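Local coordinates for 15-O-acetyltransferase (Fusarium sporotrichioides, PDB 3FOT), which catalyses the acetylation of the 15-hydroxyl of trichothecene precursors such as 15-deacetylcalonectrin, a step in the biosynthesis of T-2 toxin, at residues 92-97 with 106-111; 122-127 with 153-158; 194-199 with 443-448; 460-465 with 481-486. One frame throughout, in Å; residues are numbered along the deposited sequence.

Interaction 1: residues 92-97 with 106-111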
loop_
_atom_site.group_PDB
_atom_site.type_symbol
_atom_site.label_atom_id
_atom_site.label_comp_id
_atom_site.label_asym_id
_atom_site.label_seq_id
_atom_site.Cartn_x
_atom_site.Cartn_y
_atom_site.Cartn_z
ATOM N N CYS A 92 -5.855 -13.211 4.668
ATOM C CA CYS A 92 -4.695 -13.269 5.572
ATOM C C CYS A 92 -4.017 -14.655 5.652
ATOM O O CYS A 92 -2.913 -14.772 6.213
ATOM C CB CYS A 92 -5.095 -12.785 6.972
ATOM S SG CYS A 92 -6.262 -13.908 7.791
ATOM N N ALA A 93 -4.661 -15.695 5.092
ATOM C CA ALA A 93 -4.011 -17.010 5.003
ATOM C C ALA A 93 -3.981 -17.640 3.612
ATOM O O ALA A 93 -3.733 -18.856 3.483
ATOM C CB ALA A 93 -4.653 -17.984 6.005
ATOM N N CYS A 94 -4.229 -16.838 2.578
ATOM C CA CYS A 94 -4.047 -17.329 1.216
ATOM C C CYS A 94 -2.551 -17.575 0.982
ATOM O O CYS A 94 -1.696 -16.981 1.661
ATOM C CB CYS A 94 -4.613 -16.345 0.179
ATOM S SG CYS A 94 -6.406 -16.174 0.215
ATOM N N THR A 95 -2.247 -18.471 0.040
ATOM C CA THR A 95 -0.882 -18.820 -0.291
ATOM C C THR A 95 -0.695 -18.679 -1.805
ATOM O O THR A 95 -1.666 -18.597 -2.551
ATOM C CB THR A 95 -0.584 -20.275 0.130
ATOM O OG1 THR A 95 -1.560 -21.156 -0.457
ATOM C CG2 THR A 95 -0.636 -20.411 1.650
ATOM N N VAL A 96 0.554 -18.691 -2.245
ATOM C CA VAL A 96 0.847 -18.461 -3.636
ATOM C C VAL A 96 1.594 -19.641 -4.222
ATOM O O VAL A 96 2.436 -20.259 -3.549
ATOM C CB VAL A 96 1.687 -17.177 -3.837
ATOM C CG1 VAL A 96 3.050 -17.271 -3.168
ATOM C CG2 VAL A 96 1.868 -16.888 -5.337
ATOM N N SER A 97 1.289 -19.934 -5.480
ATOM C CA SER A 97 2.064 -20.899 -6.262
ATOM C C SER A 97 2.150 -20.430 -7.697
ATOM O O SER A 97 1.448 -19.492 -8.111
ATOM C CB SER A 97 1.421 -22.295 -6.233
ATOM O OG SER A 97 0.121 -22.323 -6.782
ATOM N N ILE A 106 -3.462 -18.030 -6.680
ATOM C CA ILE A 106 -3.782 -17.759 -5.278
ATOM C C ILE A 106 -4.657 -18.882 -4.744
ATOM O O ILE A 106 -5.720 -19.184 -5.308
ATOM C CB ILE A 106 -4.547 -16.412 -5.112
ATOM C CG1 ILE A 106 -3.619 -15.245 -5.495
ATOM C CG2 ILE A 106 -5.127 -16.267 -3.680
ATOM C CD1 ILE A 106 -4.288 -13.876 -5.635
ATOM N N THR A 107 -4.228 -19.482 -3.640
ATOM C CA THR A 107 -4.992 -20.600 -3.072
ATOM C C THR A 107 -5.463 -20.254 -1.656
ATOM O O THR A 107 -4.723 -19.618 -0.903
ATOM C CB THR A 107 -4.130 -21.873 -3.067
ATOM O OG1 THR A 107 -3.851 -22.257 -4.422
ATOM C CG2 THR A 107 -4.840 -23.023 -2.361
ATOM N N TYR A 108 -6.687 -20.662 -1.314
ATOM C CA TYR A 108 -7.129 -20.633 0.071
ATOM C C TYR A 108 -7.612 -22.022 0.501
ATOM O O TYR A 108 -8.392 -22.662 -0.223
ATOM C CB TYR A 108 -8.248 -19.602 0.330
ATOM C CG TYR A 108 -8.613 -19.633 1.798
ATOM C CD1 TYR A 108 -7.759 -19.051 2.741
ATOM C CD2 TYR A 108 -9.749 -20.328 2.249
ATOM C CE1 TYR A 108 -8.019 -19.131 4.103
ATOM C CE2 TYR A 108 -10.035 -20.411 3.624
ATOM C CZ TYR A 108 -9.156 -19.806 4.536
ATOM O OH TYR A 108 -9.411 -19.880 5.883
ATOM N N GLU A 109 -7.172 -22.468 1.673
ATOM C CA GLU A 109 -7.675 -23.726 2.242
ATOM C C GLU A 109 -8.092 -23.507 3.700
ATOM O O GLU A 109 -7.336 -22.949 4.499
ATOM C CB GLU A 109 -6.622 -24.832 2.122
ATOM C CG GLU A 109 -7.037 -26.181 2.727
ATOM C CD GLU A 109 -5.929 -27.226 2.673
ATOM O OE1 GLU A 109 -4.727 -26.872 2.592
ATOM O OE2 GLU A 109 -6.271 -28.423 2.716
ATOM N N SER A 110 -9.309 -23.920 4.033
ATOM C CA SER A 110 -9.747 -23.888 5.443
ATOM C C SER A 110 -8.832 -24.734 6.317
ATOM O O SER A 110 -8.330 -25.763 5.861
ATOM C CB SER A 110 -11.152 -24.436 5.575
ATOM O OG SER A 110 -12.088 -23.505 5.180
ATOM N N PRO A 111 -8.614 -24.318 7.580
ATOM C CA PRO A 111 -7.834 -25.161 8.493
ATOM C C PRO A 111 -8.467 -26.549 8.630
ATOM O O PRO A 111 -9.691 -26.671 8.699
ATOM C CB PRO A 111 -7.907 -24.403 9.831
ATOM C CG PRO A 111 -8.114 -22.951 9.408
ATOM C CD PRO A 111 -9.019 -23.041 8.212
HETATM O O HOH W 1 -4.770 -21.326 2.953
HETATM O O HOH W 2 -1.466 -21.178 -4.955
#

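Interaction 2: residues 122-127 with 153-158. With SO4 (sulfate ion), chain J.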
loop_
_atom_site.group_PDB
_atom_site.type_symbol
_atom_site.label_atom_id
_atom_site.label_comp_id
_atom_site.label_asym_id
_atom_site.label_seq_id
_atom_site.Cartn_x
_atom_site.Cartn_y
_atom_site.Cartn_z
ATOM N N ARG A 122 -0.421 -18.749 15.731
ATOM C CA ARG A 122 0.792 -18.647 16.547
ATOM C C ARG A 122 2.034 -18.392 15.686
ATOM O O ARG A 122 2.928 -17.591 16.050
ATOM C CB ARG A 122 0.924 -19.925 17.386
ATOM C CG ARG A 122 2.183 -20.030 18.228
ATOM C CD ARG A 122 2.271 -21.424 18.877
ATOM N NE ARG A 122 0.953 -21.872 19.326
ATOM C CZ ARG A 122 0.369 -22.984 18.899
ATOM N NH1 ARG A 122 1.014 -23.791 18.048
ATOM N NH2 ARG A 122 -0.839 -23.304 19.348
ATOM N N GLY A 123 2.084 -19.050 14.523
ATOM C CA GLY A 123 3.184 -18.914 13.576
ATOM C C GLY A 123 3.319 -17.539 12.939
ATOM O O GLY A 123 4.383 -17.213 12.401
ATOM N N CYS A 124 2.241 -16.741 12.992
ATOM C CA CYS A 124 2.219 -15.431 12.361
ATOM C C CYS A 124 2.490 -14.260 13.309
ATOM O O CYS A 124 2.596 -13.122 12.849
ATOM C CB CYS A 124 0.854 -15.169 11.716
ATOM S SG CYS A 124 0.494 -16.217 10.311
ATOM N N ILE A 125 2.582 -14.524 14.609
ATOM C CA ILE A 125 2.736 -13.428 15.567
ATOM C C ILE A 125 4.026 -13.649 16.333
ATOM O O ILE A 125 4.226 -14.717 16.910
ATOM C CB ILE A 125 1.567 -13.369 16.585
ATOM C CG1 ILE A 125 0.189 -13.377 15.899
ATOM C CG2 ILE A 125 1.731 -12.170 17.530
ATOM C CD1 ILE A 125 -0.141 -12.156 15.108
ATOM N N HIS A 126 4.887 -12.633 16.317
ATOM C CA HIS A 126 6.230 -12.722 16.892
ATOM C C HIS A 126 6.477 -11.575 17.841
ATOM O O HIS A 126 5.943 -10.490 17.656
ATOM C CB HIS A 126 7.239 -12.676 15.754
ATOM C CG HIS A 126 6.958 -13.696 14.699
ATOM N ND1 HIS A 126 7.137 -15.043 14.918
ATOM C CD2 HIS A 126 6.435 -13.579 13.458
ATOM C CE1 HIS A 126 6.757 -15.713 13.843
ATOM N NE2 HIS A 126 6.340 -14.848 12.938
ATOM N N VAL A 127 7.309 -11.801 18.851
ATOM C CA VAL A 127 7.634 -10.720 19.770
ATOM C C VAL A 127 9.141 -10.606 20.003
ATOM O O VAL A 127 9.897 -11.603 19.869
ATOM C CB VAL A 127 6.935 -10.880 21.149
ATOM C CG1 VAL A 127 5.444 -11.087 20.994
ATOM C CG2 VAL A 127 7.576 -12.009 21.961
ATOM N N PRO A 153 8.559 -16.958 -1.017
ATOM C CA PRO A 153 7.538 -15.870 -0.913
ATOM C C PRO A 153 7.097 -15.625 0.509
ATOM O O PRO A 153 6.986 -16.554 1.299
ATOM C CB PRO A 153 6.334 -16.383 -1.716
ATOM C CG PRO A 153 6.670 -17.752 -2.155
ATOM C CD PRO A 153 8.083 -18.088 -1.824
ATOM N N SER A 154 6.845 -14.362 0.832
ATOM C CA SER A 154 6.357 -14.011 2.159
ATOM C C SER A 154 4.949 -14.526 2.444
ATOM O O SER A 154 4.112 -14.700 1.545
ATOM C CB SER A 154 6.414 -12.498 2.332
ATOM O OG SER A 154 7.771 -12.089 2.166
ATOM N N LYS A 155 4.684 -14.746 3.729
ATOM C CA LYS A 155 3.332 -15.042 4.166
ATOM C C LYS A 155 2.363 -13.899 3.831
ATOM O O LYS A 155 2.758 -12.742 3.700
ATOM C CB LYS A 155 3.330 -15.245 5.674
ATOM C CG LYS A 155 3.997 -16.530 6.143
ATOM C CD LYS A 155 3.738 -16.647 7.641
ATOM C CE LYS A 155 4.553 -17.790 8.224
ATOM N NZ LYS A 155 4.249 -17.906 9.665
ATOM N N SER A 156 1.078 -14.205 3.725
ATOM C CA SER A 156 0.118 -13.141 3.470
ATOM C C SER A 156 0.197 -12.038 4.533
ATOM O O SER A 156 0.145 -10.843 4.204
ATOM C CB SER A 156 -1.316 -13.679 3.383
ATOM O OG SER A 156 -2.227 -12.595 3.248
ATOM N N ILE A 157 0.319 -12.436 5.801
ATOM C CA ILE A 157 0.552 -11.436 6.856
ATOM C C ILE A 157 1.225 -12.061 8.081
ATOM O O ILE A 157 0.939 -13.218 8.466
ATOM C CB ILE A 157 -0.732 -10.658 7.252
ATOM C CG1 ILE A 157 -0.359 -9.371 8.009
ATOM C CG2 ILE A 157 -1.708 -11.541 8.025
ATOM C CD1 ILE A 157 -1.565 -8.447 8.278
ATOM N N GLU A 158 2.166 -11.306 8.629
ATOM C CA GLU A 158 2.739 -11.616 9.927
ATOM C C GLU A 158 2.866 -10.318 10.720
ATOM O O GLU A 158 2.910 -9.234 10.131
ATOM C CB GLU A 158 4.098 -12.320 9.769
ATOM C CG GLU A 158 5.186 -11.560 8.998
ATOM C CD GLU A 158 6.477 -12.344 8.849
ATOM O OE1 GLU A 158 6.567 -13.461 9.438
ATOM O OE2 GLU A 158 7.428 -11.819 8.197
HETATM S S SO4 J . 8.228 -15.818 18.331
HETATM O O1 SO4 J . 7.856 -14.668 19.193
HETATM O O2 SO4 J . 8.981 -16.780 19.154
HETATM O O3 SO4 J . 7.069 -16.483 17.739
HETATM O O4 SO4 J . 9.087 -15.393 17.218
HETATM O O HOH W 3 5.596 -15.506 10.354
#

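Interaction 3: residues 194-199 with 443-448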
loop_
_atom_site.group_PDB
_atom_site.type_symbol
_atom_site.label_atom_id
_atom_site.label_comp_id
_atom_site.label_asym_id
_atom_site.label_seq_id
_atom_site.Cartn_x
_atom_site.Cartn_y
_atom_site.Cartn_z
ATOM N N CYS A 194 -4.970 -4.034 3.101
ATOM C CA CYS A 194 -4.036 -4.390 4.165
ATOM C C CYS A 194 -4.268 -3.464 5.364
ATOM O O CYS A 194 -4.342 -3.923 6.507
ATOM C CB CYS A 194 -2.580 -4.298 3.677
ATOM S SG CYS A 194 -1.463 -5.198 4.758
ATOM N N ARG A 195 -4.414 -2.167 5.131
ATOM C CA ARG A 195 -4.732 -1.265 6.258
ATOM C C ARG A 195 -6.090 -1.559 6.895
ATOM O O ARG A 195 -6.224 -1.476 8.122
ATOM C CB ARG A 195 -4.650 0.194 5.828
ATOM C CG ARG A 195 -3.202 0.576 5.580
ATOM C CD ARG A 195 -3.094 1.987 5.074
ATOM N NE ARG A 195 -3.483 2.087 3.676
ATOM C CZ ARG A 195 -3.791 3.228 3.076
ATOM N NH1 ARG A 195 -3.791 4.365 3.774
ATOM N NH2 ARG A 195 -4.154 3.225 1.792
ATOM N N LYS A 196 -7.094 -1.888 6.082
ATOM C CA LYS A 196 -8.403 -2.275 6.629
ATOM C C LYS A 196 -8.210 -3.481 7.565
ATOM O O LYS A 196 -8.785 -3.558 8.636
ATOM C CB LYS A 196 -9.391 -2.646 5.518
ATOM C CG LYS A 196 -9.968 -1.403 4.789
ATOM C CD LYS A 196 -10.766 -1.758 3.519
ATOM C CE LYS A 196 -12.064 -2.521 3.821
ATOM N NZ LYS A 196 -13.100 -1.718 4.567
ATOM N N PHE A 197 -7.372 -4.414 7.150
ATOM C CA PHE A 197 -7.159 -5.613 7.954
ATOM C C PHE A 197 -6.427 -5.298 9.277
ATOM O O PHE A 197 -6.767 -5.858 10.323
ATOM C CB PHE A 197 -6.405 -6.673 7.137
ATOM C CG PHE A 197 -6.362 -8.008 7.816
ATOM C CD1 PHE A 197 -7.428 -8.904 7.698
ATOM C CD2 PHE A 197 -5.254 -8.361 8.587
ATOM C CE1 PHE A 197 -7.397 -10.153 8.354
ATOM C CE2 PHE A 197 -5.187 -9.596 9.207
ATOM C CZ PHE A 197 -6.259 -10.504 9.092
ATOM N N VAL A 198 -5.462 -4.385 9.243
ATOM C CA VAL A 198 -4.811 -3.896 10.484
ATOM C C VAL A 198 -5.908 -3.311 11.414
ATOM O O VAL A 198 -5.958 -3.616 12.611
ATOM C CB VAL A 198 -3.737 -2.850 10.166
ATOM C CG1 VAL A 198 -3.234 -2.158 11.435
ATOM C CG2 VAL A 198 -2.556 -3.531 9.425
ATOM N N GLY A 199 -6.788 -2.495 10.837
ATOM C CA GLY A 199 -7.907 -1.906 11.604
ATOM C C GLY A 199 -8.764 -2.978 12.260
ATOM O O GLY A 199 -9.185 -2.854 13.440
ATOM N N GLU A 443 -7.391 7.237 8.952
ATOM C CA GLU A 443 -8.575 7.088 9.813
ATOM C C GLU A 443 -9.721 6.332 9.135
ATOM O O GLU A 443 -10.624 5.810 9.814
ATOM C CB GLU A 443 -9.059 8.468 10.293
ATOM C CG GLU A 443 -8.284 8.977 11.525
ATOM C CD GLU A 443 -7.014 9.771 11.185
ATOM O OE1 GLU A 443 -6.590 9.819 9.995
ATOM O OE2 GLU A 443 -6.458 10.381 12.125
ATOM N N ARG A 444 -9.701 6.306 7.798
ATOM C CA ARG A 444 -10.659 5.524 7.047
ATOM C C ARG A 444 -10.600 4.062 7.442
ATOM O O ARG A 444 -11.595 3.367 7.356
ATOM C CB ARG A 444 -10.414 5.659 5.532
ATOM C CG ARG A 444 -10.582 7.062 4.985
ATOM C CD ARG A 444 -10.504 7.034 3.451
ATOM N NE ARG A 444 -9.120 6.839 3.025
ATOM C CZ ARG A 444 -8.731 6.379 1.836
ATOM N NH1 ARG A 444 -9.620 6.004 0.917
ATOM N NH2 ARG A 444 -7.434 6.250 1.594
ATOM N N PHE A 445 -9.425 3.595 7.871
ATOM C CA PHE A 445 -9.181 2.165 8.012
ATOM C C PHE A 445 -8.753 1.680 9.390
ATOM O O PHE A 445 -9.007 0.529 9.727
ATOM C CB PHE A 445 -8.093 1.756 7.022
ATOM C CG PHE A 445 -8.319 2.283 5.639
ATOM C CD1 PHE A 445 -9.511 2.029 4.982
ATOM C CD2 PHE A 445 -7.341 3.046 5.011
ATOM C CE1 PHE A 445 -9.736 2.517 3.695
ATOM C CE2 PHE A 445 -7.556 3.548 3.713
ATOM C CZ PHE A 445 -8.761 3.270 3.067
ATOM N N ILE A 446 -8.072 2.534 10.152
ATOM C CA ILE A 446 -7.407 2.102 11.407
ATOM C C ILE A 446 -7.892 3.014 12.527
ATOM O O ILE A 446 -7.918 4.227 12.356
ATOM C CB ILE A 446 -5.869 2.167 11.259
ATOM C CG1 ILE A 446 -5.427 1.173 10.172
ATOM C CG2 ILE A 446 -5.145 1.899 12.586
ATOM C CD1 ILE A 446 -3.986 1.360 9.710
ATOM N N PRO A 447 -8.254 2.435 13.686
ATOM C CA PRO A 447 -8.727 3.296 14.766
ATOM C C PRO A 447 -7.625 4.050 15.511
ATOM O O PRO A 447 -6.472 3.619 15.545
ATOM C CB PRO A 447 -9.416 2.318 15.722
ATOM C CG PRO A 447 -8.699 1.013 15.514
ATOM C CD PRO A 447 -8.251 1.004 14.059
ATOM N N HIS A 448 -7.984 5.168 16.137
ATOM C CA HIS A 448 -7.001 5.894 16.960
ATOM C C HIS A 448 -6.555 5.133 18.212
ATOM O O HIS A 448 -5.447 5.383 18.741
ATOM C CB HIS A 448 -7.572 7.218 17.423
ATOM C CG HIS A 448 -7.538 8.295 16.388
ATOM N ND1 HIS A 448 -8.106 9.535 16.604
ATOM C CD2 HIS A 448 -7.027 8.324 15.133
ATOM C CE1 HIS A 448 -7.904 10.297 15.540
ATOM N NE2 HIS A 448 -7.270 9.581 14.627
HETATM O O HOH W 4 -10.801 -1.612 9.152
#

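Interaction 4: residues 460-465 with 481-486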
loop_
_atom_site.group_PDB
_atom_site.type_symbol
_atom_site.label_atom_id
_atom_site.label_comp_id
_atom_site.label_asym_id
_atom_site.label_seq_id
_atom_site.Cartn_x
_atom_site.Cartn_y
_atom_site.Cartn_z
ATOM N N LEU A 460 -4.338 0.953 24.199
ATOM C CA LEU A 460 -3.150 1.366 23.429
ATOM C C LEU A 460 -3.520 2.487 22.482
ATOM O O LEU A 460 -4.510 2.396 21.773
ATOM C CB LEU A 460 -2.542 0.177 22.661
ATOM C CG LEU A 460 -1.882 -0.869 23.577
ATOM C CD1 LEU A 460 -1.845 -2.234 22.858
ATOM C CD2 LEU A 460 -0.496 -0.451 23.945
ATOM N N SER A 461 -2.744 3.562 22.505
ATOM C CA SER A 461 -2.978 4.683 21.591
ATOM C C SER A 461 -2.187 4.427 20.326
ATOM O O SER A 461 -0.993 4.074 20.407
ATOM C CB SER A 461 -2.468 5.982 22.212
ATOM O OG SER A 461 -2.803 7.054 21.335
ATOM N N VAL A 462 -2.832 4.554 19.169
ATOM C CA VAL A 462 -2.105 4.366 17.906
ATOM C C VAL A 462 -1.536 5.722 17.522
ATOM O O VAL A 462 -2.276 6.585 17.024
ATOM C CB VAL A 462 -2.995 3.781 16.769
ATOM C CG1 VAL A 462 -2.156 3.505 15.519
ATOM C CG2 VAL A 462 -3.705 2.481 17.221
ATOM N N GLU A 463 -0.237 5.900 17.757
ATOM C CA GLU A 463 0.391 7.242 17.655
ATOM C C GLU A 463 0.822 7.585 16.249
ATOM O O GLU A 463 0.612 8.714 15.787
ATOM C CB GLU A 463 1.582 7.374 18.597
ATOM C CG GLU A 463 1.162 7.202 20.039
ATOM C CD GLU A 463 2.046 7.943 21.001
ATOM O OE1 GLU A 463 3.280 7.953 20.805
ATOM O OE2 GLU A 463 1.488 8.511 21.959
ATOM N N SER A 464 1.425 6.606 15.571
ATOM C CA SER A 464 1.973 6.875 14.238
ATOM C C SER A 464 1.814 5.649 13.361
ATOM O O SER A 464 1.835 4.500 13.838
ATOM C CB SER A 464 3.450 7.295 14.320
ATOM O OG SER A 464 4.242 6.219 14.754
ATOM N N ILE A 465 1.634 5.910 12.072
ATOM C CA ILE A 465 1.467 4.863 11.084
ATOM C C ILE A 465 2.373 5.200 9.917
ATOM O O ILE A 465 2.301 6.299 9.363
ATOM C CB ILE A 465 -0.004 4.714 10.601
ATOM C CG1 ILE A 465 -0.957 4.451 11.783
ATOM C CG2 ILE A 465 -0.117 3.625 9.503
ATOM C CD1 ILE A 465 -2.451 4.412 11.400
ATOM N N ASP A 481 0.396 9.914 3.032
ATOM C CA ASP A 481 -0.847 9.637 3.752
ATOM C C ASP A 481 -1.045 10.598 4.905
ATOM O O ASP A 481 -0.309 11.583 5.023
ATOM C CB ASP A 481 -1.025 8.170 4.127
ATOM C CG ASP A 481 0.082 7.637 4.956
ATOM O OD1 ASP A 481 0.864 8.448 5.506
ATOM O OD2 ASP A 481 0.127 6.376 5.067
ATOM N N SER A 482 -2.026 10.311 5.740
ATOM C CA SER A 482 -2.382 11.206 6.811
ATOM C C SER A 482 -2.799 10.413 8.025
ATOM O O SER A 482 -3.454 9.381 7.895
ATOM C CB SER A 482 -3.557 12.089 6.389
ATOM O OG SER A 482 -3.841 13.011 7.429
ATOM N N TRP A 483 -2.429 10.915 9.199
ATOM C CA TRP A 483 -2.926 10.339 10.457
ATOM C C TRP A 483 -3.005 11.428 11.497
ATOM O O TRP A 483 -2.062 12.205 11.621
ATOM C CB TRP A 483 -1.962 9.275 10.896
ATOM C CG TRP A 483 -2.291 8.528 12.143
ATOM C CD1 TRP A 483 -1.557 8.496 13.286
ATOM C CD2 TRP A 483 -3.406 7.664 12.349
ATOM N NE1 TRP A 483 -2.164 7.662 14.217
ATOM C CE2 TRP A 483 -3.301 7.146 13.664
ATOM C CE3 TRP A 483 -4.502 7.286 11.557
ATOM C CZ2 TRP A 483 -4.232 6.254 14.200
ATOM C CZ3 TRP A 483 -5.441 6.392 12.102
ATOM C CH2 TRP A 483 -5.286 5.882 13.411
ATOM N N ARG A 484 -4.132 11.508 12.218
ATOM C CA ARG A 484 -4.293 12.532 13.289
ATOM C C ARG A 484 -3.996 13.936 12.729
ATOM O O ARG A 484 -3.334 14.779 13.392
ATOM C CB ARG A 484 -3.406 12.236 14.489
ATOM C CG ARG A 484 -3.814 10.937 15.194
ATOM C CD ARG A 484 -2.839 10.630 16.289
ATOM N NE ARG A 484 -3.219 9.420 17.013
ATOM C CZ ARG A 484 -4.095 9.382 18.029
ATOM N NH1 ARG A 484 -4.356 8.222 18.619
ATOM N NH2 ARG A 484 -4.685 10.498 18.478
ATOM N N ASP A 485 -4.520 14.156 11.524
ATOM C CA ASP A 485 -4.436 15.434 10.771
ATOM C C ASP A 485 -3.028 15.841 10.351
ATOM O O ASP A 485 -2.815 16.993 9.949
ATOM C CB ASP A 485 -5.056 16.594 11.552
ATOM C CG ASP A 485 -6.562 16.554 11.561
ATOM O OD1 ASP A 485 -7.176 16.195 10.528
ATOM O OD2 ASP A 485 -7.116 16.928 12.605
ATOM N N ALA A 486 -2.071 14.925 10.445
ATOM C CA ALA A 486 -0.715 15.203 9.998
ATOM C C ALA A 486 -0.409 14.376 8.761
ATOM O O ALA A 486 -0.601 13.159 8.774
ATOM C CB ALA A 486 0.288 14.892 11.105
HETATM O O HOH W 5 0.294 8.225 8.426
#

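Interaction 1: residues 92-97 with 106-111
C94 SG packs against the CB methylene of Y108, beside the ring, at 3.9 Å from Y108 CB. It sits oblique to the ring, 5.2 Å from the Y108 ring centroid, so this is a sulfur-aromatic contact but not a stack. The torsion of C94 (chi1 -67°) turns SG anti to the carbonyl carbon and toward Y108. C94 CB packs on the CG2 branch of I106. A93 reaches the ring differently: its CB comes to the ring edge, 4.0 Å from Y108 CE1. The far end of the ring is fixed from outside, where Y108 OH bonds to E225 and R86. T95 and T107 share one face of the sheet and lie askew to each other, T95 OG1 being 3.7 Å from T107 CB. Their backbones form the two direct hydrogen bonds, T95 N to T107 O and T107 N to T95 O, each 2.9 Å. At one end a water joins S97 OG to T107 OG1. At the other end a second water donates to A93 O and accepts from E109 N, so it bridges the two segments where no direct bond crosses. V96 and I106 make the next, non-hydrogen-bonded pair. The pattern is that of an antiparallel beta hairpin, with strand 95-97 at the edge of a small four-stranded sheet.

Interaction 2: residues 122-127 with 153-158
H126, K155 and E158 meet around one water, with no clear direct hydrogen bond between them. The water lies 2.8 Å from H126 NE2 and accepts from K155 NZ at 2.8 Å. E158 OE1 lies implausibly close to the same water, so that link is doubtful. H126 holds the water at the edge of the imidazole, in the ring plane. The carboxylate of E158 stands nearly upright to that ring, with the two planes 87° apart, and E158 OE1 stays 3.8 Å from H126 NE2. The nearby positive charge of K155 would be expected to favour the ionised form of E158. K155 runs out as an extended chain from 153-158 to G123, where K155 NZ comes within 2.8 Å of G123 O. C124 lies beside it, its SG 3.5 Å from I157 O, and C124 O receives a CA-H contact from E158. At the ND1 edge of the imidazole, in the ring plane, lies a sulfate, probably from the crystallisation liquor. H126 ND1 donates to two of its oxygens, O4 at 3.0 Å and O3 at 3.2 Å, and V127 N donates to a third, O1. The ring therefore has a polar partner at each nitrogen. F160 also meets the H126 ring. Backbone bonds from C124 and H126 to L159 carry the pairing onward. This is a helix-to-strand junction at the edge of a mixed sheet, where strand 125-129 begins to pair in parallel with strand 158-163.

Interaction 3: residues 194-199 with 443-448
F445 places its ring among two arginines and a lysine. R444 CB lies over the centre of one ring face, 3.6 Å above the plane. The R444 side chain then folds back, and F445 CZ sits over the centre of its guanidinium. R195 of helix 191-205 meets the same ring at a steep tilt, its guanidinium plane 69° from the ring plane. F445 CE2 lies over one face of that guanidinium, toward the rim, 3.8 Å from R195 CZ. K196 also comes obliquely, at the CD1 side of the ring, and touches it with its methylene chain, K196 CG being 3.5 Å from F445 CD1. The chi1 of F445 (-48°) sets CG anti to the carbonyl carbon and points the ring at the helix. The polar end of R195 is held elsewhere: NH1 donates to D439 O and NE to G191 O, while F467 adds a cation-pi contact. Next to F445 the loop backbone lies close to the helix. G199 CA makes a CA-H contact with F445 O at 3.3 Å. A water lies within hydrogen-bonding distance of K196 O and F445 O. I446 CD1 meets V198 CG1 at 4.0 Å, the two side chains set askew. No direct hydrogen bond crosses the contact. It is helix-on-loop packing: the connection between strands 435-441 and 449-452 lies against helix 191-205, around a close glycine contact.

Interaction 4: residues 460-465 with 481-486
V462 O accepts three hydrogen bonds from two neighbouring side chains. R484 takes hold of it side-on, with NE at 3.0 Å and NH1 at 3.1 Å from V462 O, and the oxygen lies in the guanidinium plane. W483 NE1 gives the third bond, also 3.0 Å from V462 O, with the oxygen near the indole plane. W483 NE1 and R484 NH1 stand well above the carbonyl plane; R484 NE is tilted from it less. The indole is held on both faces. I465 CD1 lies over the six-membered ring, 3.4 Å from its centroid, in a CH-pi contact. R484 CG covers the opposite face toward the rim. V462 CG1 packs on W483 CZ2. The torsion of W483 (chi1 -178°) carries the indole from its strand to the other one. A type I' turn runs from W483 to A486 and carries both W483 and R484. Farther out, H448 meets the indole edge-to-face, and E443 accepts from R484 N. E463 and S464 both face S58 in a classic beta bulge. The contact joins strand 457-469, flanked by strands 53-61 and 449-452, to the hairpin of strands 477-483 and 486-494 in the second mixed sheet.

How the interactions relate
Interaction 1 comes first along the chain and closes a short hairpin loop. Interaction 2 follows, closing a loop that holds helix 134-147. Interaction 3 spans 243 residues, bringing helix 191-205 to a late loop. Interaction 4 closes the shorter excursion between two strands. The four follow in series; none nests in or crosses another. C92, I157 and F197 pack together and link the first three contacts. At the far end, loop 443-448 bonds to both segments of interaction 4, H448 pairing with V462 in strand 457-469. Interactions 1 and 4 do not touch, their nearest atoms being about 17 Å apart. Together the contacts run from the small antiparallel sheet, through the six-stranded sheet, to the four-stranded mixed sheet.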